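Local structure of cytoplasmic protein (7LPO) at residues H49-P54 against I73-N78. The protein probably hydrolyses steryl beta-glucosides, as a sterylglucosidase of glycoside hydrolase family 5. Numbering follows the deposited sequence.
Sequences HPNNQP and INKPLN
Lys75 reaches across to a type II beta turn, Pro50 to Gln53, and sets its ammonium group against the carbonyls of His49, just before the turn, and Pro50, its first residue. In this family 5 glycosidase, whose catalytic domain is a TIM barrel, both segments are loops: 49-54 follows strand 35-43, whereas the loop 73-78 lies between helix 61-66 and helix 83-93. Lys75 NZ donates to His49 O at 2.6 Å, approaching from above the carbonyl plane. The C=O...N angle is 136°. A weak second bond, 3.5 Å long, runs from Lys75 NZ to Pro50 O, the same oxygen that accepts Gln53 N to close the turn. Ser46 O also accepts from this ammonium group, so two firm bonds and one weak one to backbone oxygens satisfy this buried lysine. The lysine chain is bent at its last two torsions, and the His49 side chain crosses it at about a right angle. Asn51 runs past Lys75 in the opposite direction, its amide end lying alongside the lysine methylenes and near Ile73 O. The side chains of His49 and Pro50 also touch Arg149. The backbone of Lys75 is held in turn by Tyr120 OH, bonded to Lys75 O. The His49 ring meets the ammonium group obliquely, CD2 lying 3.0 Å from Lys75 NZ, and Pro54 CA sits 3.7 Å above one ring face, offset toward its rim.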
loop_
_atom_site.group_PDB
_atom_site.type_symbol
_atom_site.label_atom_id
_atom_site.label_comp_id
_atom_site.label_asym_id
_atom_site.label_seq_id
_atom_site.Cartn_x
_atom_site.Cartn_y
_atom_site.Cartn_z
ATOM N N HIS A 49 -12.648 1.564 6.572
ATOM C CA HIS A 49 -13.531 1.973 7.654
ATOM C C HIS A 49 -14.953 1.531 7.347
ATOM O O HIS A 49 -15.321 1.371 6.176
ATOM C CB HIS A 49 -13.497 3.497 7.886
ATOM C CG HIS A 49 -13.770 4.307 6.655
ATOM N ND1 HIS A 49 -12.772 4.729 5.807
ATOM C CD2 HIS A 49 -14.927 4.785 6.141
ATOM C CE1 HIS A 49 -13.304 5.406 4.805
ATOM N NE2 HIS A 49 -14.611 5.460 4.987
ATOM N N PRO A 50 -15.770 1.326 8.374
ATOM C CA PRO A 50 -17.146 0.873 8.148
ATOM C C PRO A 50 -17.993 1.949 7.483
ATOM O O PRO A 50 -17.650 3.134 7.457
ATOM C CB PRO A 50 -17.678 0.562 9.559
ATOM C CG PRO A 50 -16.485 0.641 10.480
ATOM C CD PRO A 50 -15.474 1.526 9.802
ATOM N N ASN A 51 -19.137 1.500 6.967
ATOM C CA ASN A 51 -20.140 2.394 6.409
ATOM C C ASN A 51 -20.455 3.529 7.373
ATOM O O ASN A 51 -20.651 3.314 8.574
ATOM C CB ASN A 51 -21.420 1.608 6.094
ATOM C CG ASN A 51 -21.227 0.597 4.973
ATOM O OD1 ASN A 51 -21.291 -0.614 5.186
ATOM N ND2 ASN A 51 -20.986 1.092 3.780
ATOM N N ASN A 52 -20.484 4.742 6.834
ATOM C CA ASN A 52 -20.897 5.953 7.523
ATOM C C ASN A 52 -19.972 6.353 8.664
ATOM O O ASN A 52 -20.350 7.197 9.465
ATOM C CB ASN A 52 -22.325 5.830 8.076
ATOM C CG ASN A 52 -23.308 5.310 7.041
ATOM O OD1 ASN A 52 -23.426 5.865 5.943
ATOM N ND2 ASN A 52 -24.011 4.236 7.379
ATOM N N GLN A 53 -18.775 5.783 8.759
ATOM C CA GLN A 53 -17.808 6.199 9.781
ATOM C C GLN A 53 -16.469 6.546 9.114
ATOM O O GLN A 53 -15.464 5.860 9.298
ATOM C CB GLN A 53 -17.641 5.124 10.862
ATOM C CG GLN A 53 -18.894 4.946 11.747
ATOM C CD GLN A 53 -19.107 6.067 12.758
ATOM O OE1 GLN A 53 -20.240 6.362 13.126
ATOM N NE2 GLN A 53 -18.029 6.683 13.211
ATOM N N PRO A 54 -16.447 7.615 8.331
ATOM C CA PRO A 54 -15.156 8.124 7.830
ATOM C C PRO A 54 -14.317 8.716 8.960
ATOM O O PRO A 54 -14.800 8.984 10.068
ATOM C CB PRO A 54 -15.567 9.195 6.817
ATOM C CG PRO A 54 -16.885 9.726 7.383
ATOM C CD PRO A 54 -17.577 8.484 7.960
ATOM N N ILE A 73 -19.929 -4.120 4.818
ATOM C CA ILE A 73 -20.560 -4.682 3.631
ATOM C C ILE A 73 -20.756 -3.599 2.582
ATOM O O ILE A 73 -21.123 -2.458 2.895
ATOM C CB ILE A 73 -21.903 -5.341 3.980
ATOM C CG1 ILE A 73 -21.688 -6.527 4.916
ATOM C CG2 ILE A 73 -22.612 -5.779 2.709
ATOM C CD1 ILE A 73 -21.522 -7.844 4.208
ATOM N N ASN A 74 -20.519 -3.966 1.323
ATOM C CA ASN A 74 -20.709 -3.145 0.133
ATOM C C ASN A 74 -19.602 -2.118 -0.055
ATOM O O ASN A 74 -19.745 -1.218 -0.893
ATOM C CB ASN A 74 -22.073 -2.449 0.135
ATOM C CG ASN A 74 -23.180 -3.360 -0.370
ATOM O OD1 ASN A 74 -22.955 -4.212 -1.236
ATOM N ND2 ASN A 74 -24.376 -3.193 0.178
ATOM N N LYS A 75 -18.497 -2.233 0.674
ATOM C CA LYS A 75 -17.252 -1.571 0.319
ATOM C C LYS A 75 -16.210 -2.642 0.034
ATOM O O LYS A 75 -16.017 -3.535 0.868
ATOM C CB LYS A 75 -16.759 -0.649 1.438
ATOM C CG LYS A 75 -17.674 0.532 1.713
ATOM C CD LYS A 75 -17.466 1.030 3.133
ATOM C CE LYS A 75 -17.223 2.526 3.146
ATOM N NZ LYS A 75 -16.316 2.896 4.261
ATOM N N PRO A 76 -15.471 -2.562 -1.074
ATOM C CA PRO A 76 -15.330 -1.367 -1.920
ATOM C C PRO A 76 -16.439 -1.124 -2.935
ATOM O O PRO A 76 -16.615 0.013 -3.362
ATOM C CB PRO A 76 -14.003 -1.623 -2.661
ATOM C CG PRO A 76 -13.961 -3.134 -2.804
ATOM C CD PRO A 76 -14.634 -3.686 -1.540
ATOM N N LEU A 77 -17.170 -2.161 -3.320
ATOM C CA LEU A 77 -18.158 -2.059 -4.383
ATOM C C LEU A 77 -19.538 -2.441 -3.866
ATOM O O LEU A 77 -19.698 -3.466 -3.192
ATOM C CB LEU A 77 -17.769 -2.956 -5.550
ATOM C CG LEU A 77 -16.537 -2.546 -6.350
ATOM C CD1 LEU A 77 -16.276 -3.619 -7.398
ATOM C CD2 LEU A 77 -16.691 -1.177 -6.997
ATOM N N ASN A 78 -20.528 -1.611 -4.176
ATOM C CA ASN A 78 -21.909 -1.899 -3.817
ATOM C C ASN A 78 -22.492 -2.892 -4.820
ATOM O O ASN A 78 -22.507 -2.635 -6.029
ATOM C CB ASN A 78 -22.727 -0.617 -3.785
ATOM C CG ASN A 78 -24.092 -0.824 -3.170
ATOM O OD1 ASN A 78 -24.845 -1.704 -3.582
ATOM N ND2 ASN A 78 -24.409 -0.029 -2.168
#